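Local coordinates for type IV secretion system protein VirB11 (Brucella suis, PDB 2GZA) that hydrolyses ATP as the hexameric VirB11 ATPase of a type IV secretion system linked to virulence, at residues L33-I38 against C51-A56. Residues are numbered along the deposited sequence; the frame is centred on the assembly and turned at random.
Sequences LDDPQI and CERASA
The type I beta turn Asp35-Ile38, leading from helix 30-34 toward strand 40-43, is met by Arg53, just past the end of strand 48-52 in the antiparallel sheet. The Arg53 side chain leaves with CG anti to the backbone N (chi1 178°), then bends at chi2 and chi3, which lays the guanidinium across Ile38. There CG1 of Ile38 sits under one face, offset toward the rim and 4.0 Å from CZ of Arg53. Asp35 comes to the guanidinium edge with its carboxylate turned nearly perpendicular, 82° between the planes; OD1 of Asp35 and NH1 of Arg53 make a long salt bridge of 4.0 Å. OE1 of Gln37 approaches NH1 of Arg53 obliquely, to 3.8 Å, without bonding. The other carboxylate oxygen is used inside the turn: Asp35 OD2 accepts from Gln37 N at 3.1 Å, an Asx turn. Below the guanidinium, CG2 of Ile38 lies 3.9 Å from CB of Cys51, and CD1 of Ile38 meets SG of Cys51. Arg53 finds a stronger partner in Glu58 of strand 57-61, a salt bridge through NE. Trp32 of helix 30-34 touches both Ile38 and Cys51, and Lys121, just after strand 116-120, donates to the carbonyls of Asp35 and Ile38.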
ATOM      1  N   LEU C  33     -37.385  23.797 -29.676  1.00 37.12           N
ATOM      2  CA  LEU C  33     -37.729  22.887 -28.589  1.00 37.46           C
ATOM      3  C   LEU C  33     -38.893  21.958 -28.948  1.00 37.88           C
ATOM      4  O   LEU C  33     -38.970  20.836 -28.445  1.00 38.04           O
ATOM      5  CB  LEU C  33     -38.016  23.659 -27.289  1.00 37.21           C
ATOM      6  CG  LEU C  33     -36.838  24.345 -26.567  1.00 37.38           C
ATOM      7  CD1 LEU C  33     -37.277  25.153 -25.354  1.00 36.78           C
ATOM      8  CD2 LEU C  33     -35.745  23.367 -26.165  1.00 36.84           C
ATOM      9  N   ASP C  34     -39.778  22.422 -29.829  1.00 38.12           N
ATOM     10  CA  ASP C  34     -40.961  21.656 -30.222  1.00 38.51           C
ATOM     11  C   ASP C  34     -40.768  20.788 -31.471  1.00 38.90           C
ATOM     12  O   ASP C  34     -41.535  19.838 -31.694  1.00 38.96           O
ATOM     13  CB  ASP C  34     -42.167  22.592 -30.400  1.00 38.48           C
ATOM     14  CG  ASP C  34     -42.595  23.265 -29.100  1.00 38.19           C
ATOM     15  OD1 ASP C  34     -42.412  22.668 -28.018  1.00 38.05           O
ATOM     16  OD2 ASP C  34     -43.124  24.393 -29.158  1.00 37.95           O
ATOM     17  N   ASP C  35     -39.757  21.115 -32.274  1.00 39.22           N
ATOM     18  CA  ASP C  35     -39.481  20.369 -33.493  1.00 39.59           C
ATOM     19  C   ASP C  35     -38.847  19.023 -33.149  1.00 39.65           C
ATOM     20  O   ASP C  35     -37.738  18.980 -32.602  1.00 39.71           O
ATOM     21  CB  ASP C  35     -38.589  21.184 -34.429  1.00 39.68           C
ATOM     22  CG  ASP C  35     -38.659  20.704 -35.865  1.00 40.21           C
ATOM     23  OD1 ASP C  35     -38.707  21.569 -36.763  1.00 40.20           O
ATOM     24  OD2 ASP C  35     -38.660  19.473 -36.102  1.00 40.52           O
ATOM     25  N   PRO C  36     -39.566  17.926 -33.450  1.00 39.70           N
ATOM     26  CA  PRO C  36     -39.119  16.558 -33.174  1.00 39.77           C
ATOM     27  C   PRO C  36     -37.840  16.154 -33.902  1.00 39.73           C
ATOM     28  O   PRO C  36     -37.143  15.258 -33.437  1.00 39.98           O
ATOM     29  CB  PRO C  36     -40.307  15.696 -33.645  1.00 39.69           C
ATOM     30  CG  PRO C  36     -41.481  16.617 -33.661  1.00 39.79           C
ATOM     31  CD  PRO C  36     -40.907  17.938 -34.066  1.00 39.91           C
ATOM     32  N   GLN C  37     -37.535  16.819 -35.011  1.00 39.70           N
ATOM     33  CA  GLN C  37     -36.376  16.482 -35.820  1.00 39.86           C
ATOM     34  C   GLN C  37     -35.076  17.131 -35.320  1.00 39.83           C
ATOM     35  O   GLN C  37     -33.990  16.830 -35.818  1.00 40.04           O
ATOM     36  CB  GLN C  37     -36.656  16.840 -37.271  1.00 39.96           C
ATOM     37  CG  GLN C  37     -36.281  15.728 -38.233  1.00 40.77           C
ATOM     38  CD  GLN C  37     -36.691  16.017 -39.658  1.00 41.28           C
ATOM     39  OE1 GLN C  37     -36.743  17.173 -40.088  1.00 41.46           O
ATOM     40  NE2 GLN C  37     -36.976  14.956 -40.409  1.00 41.73           N
ATOM     41  N   ILE C  38     -35.207  18.020 -34.337  1.00 39.72           N
ATOM     42  CA  ILE C  38     -34.089  18.721 -33.704  1.00 39.39           C
ATOM     43  C   ILE C  38     -33.788  18.018 -32.393  1.00 39.57           C
ATOM     44  O   ILE C  38     -34.709  17.755 -31.625  1.00 39.68           O
ATOM     45  CB  ILE C  38     -34.454  20.218 -33.449  1.00 39.28           C
ATOM     46  CG1 ILE C  38     -34.411  21.016 -34.751  1.00 38.74           C
ATOM     47  CG2 ILE C  38     -33.541  20.865 -32.395  1.00 38.70           C
ATOM     48  CD1 ILE C  38     -35.041  22.393 -34.654  1.00 38.15           C
ATOM     49  N   CYS C  51     -28.524  24.456 -33.540  1.00 39.22           N
ATOM     50  CA  CYS C  51     -29.246  23.211 -33.301  1.00 39.80           C
ATOM     51  C   CYS C  51     -28.704  22.034 -34.103  1.00 40.10           C
ATOM     52  O   CYS C  51     -28.243  22.192 -35.231  1.00 40.03           O
ATOM     53  CB  CYS C  51     -30.757  23.389 -33.495  1.00 39.76           C
ATOM     54  SG  CYS C  51     -31.277  23.682 -35.182  1.00 39.49           S
ATOM     55  N   GLU C  52     -28.736  20.861 -33.484  1.00 40.68           N
ATOM     56  CA  GLU C  52     -28.275  19.631 -34.106  1.00 41.38           C
ATOM     57  C   GLU C  52     -29.443  18.946 -34.806  1.00 41.57           C
ATOM     58  O   GLU C  52     -30.391  18.493 -34.152  1.00 41.69           O
ATOM     59  CB  GLU C  52     -27.655  18.704 -33.056  1.00 41.31           C
ATOM     60  CG  GLU C  52     -27.401  17.283 -33.546  1.00 41.75           C
ATOM     61  CD  GLU C  52     -26.540  16.470 -32.598  1.00 42.50           C
ATOM     62  OE1 GLU C  52     -25.438  16.937 -32.240  1.00 43.02           O
ATOM     63  OE2 GLU C  52     -26.958  15.352 -32.224  1.00 43.03           O
ATOM     64  N   ARG C  53     -29.382  18.909 -36.136  1.00 41.92           N
ATOM     65  CA  ARG C  53     -30.397  18.256 -36.959  1.00 42.26           C
ATOM     66  C   ARG C  53     -30.066  16.795 -37.124  1.00 42.38           C
ATOM     67  O   ARG C  53     -30.497  16.070 -36.368  1.00 42.59           O
ATOM     68  CB  ARG C  53     -30.628  18.957 -38.302  1.00 42.37           C
ATOM     69  CG  ARG C  53     -31.664  18.266 -39.234  1.00 42.85           C
ATOM     70  CD  ARG C  53     -33.085  18.742 -39.007  1.00 43.05           C
ATOM     71  NE  ARG C  53     -33.130  20.199 -39.009  1.00 44.12           N
ATOM     72  CZ  ARG C  53     -34.217  20.931 -38.788  1.00 44.47           C
ATOM     73  NH1 ARG C  53     -35.397  20.359 -38.561  1.00 45.06           N
ATOM     74  NH2 ARG C  53     -34.113  22.248 -38.802  1.00 44.56           N
ATOM     75  N   ALA C  54     -29.315  16.314 -38.074  1.00 42.46           N
ATOM     76  CA  ALA C  54     -29.065  14.880 -38.113  1.00 42.52           C
ATOM     77  C   ALA C  54     -27.582  14.729 -37.871  1.00 42.55           C
ATOM     78  O   ALA C  54     -26.836  14.383 -38.784  1.00 42.64           O
ATOM     79  CB  ALA C  54     -29.491  14.302 -39.467  1.00 42.36           C
ATOM     80  N   SER C  55     -27.165  15.046 -36.643  1.00 42.55           N
ATOM     81  CA  SER C  55     -25.755  15.081 -36.248  1.00 42.41           C
ATOM     82  C   SER C  55     -24.997  16.218 -36.961  1.00 42.33           C
ATOM     83  O   SER C  55     -23.764  16.228 -37.032  1.00 42.52           O
ATOM     84  CB  SER C  55     -25.125  13.703 -36.463  1.00 42.46           C
ATOM     85  OG  SER C  55     -26.002  12.678 -35.991  1.00 42.77           O
ATOM     86  N   ALA C  56     -25.759  17.182 -37.465  1.00 42.02           N
ATOM     87  CA  ALA C  56     -25.209  18.352 -38.139  1.00 41.72           C
ATOM     88  C   ALA C  56     -25.753  19.627 -37.514  1.00 41.48           C
ATOM     89  O   ALA C  56     -26.941  19.711 -37.190  1.00 41.39           O
ATOM     90  CB  ALA C  56     -25.535  18.305 -39.621  1.00 41.65           C
TER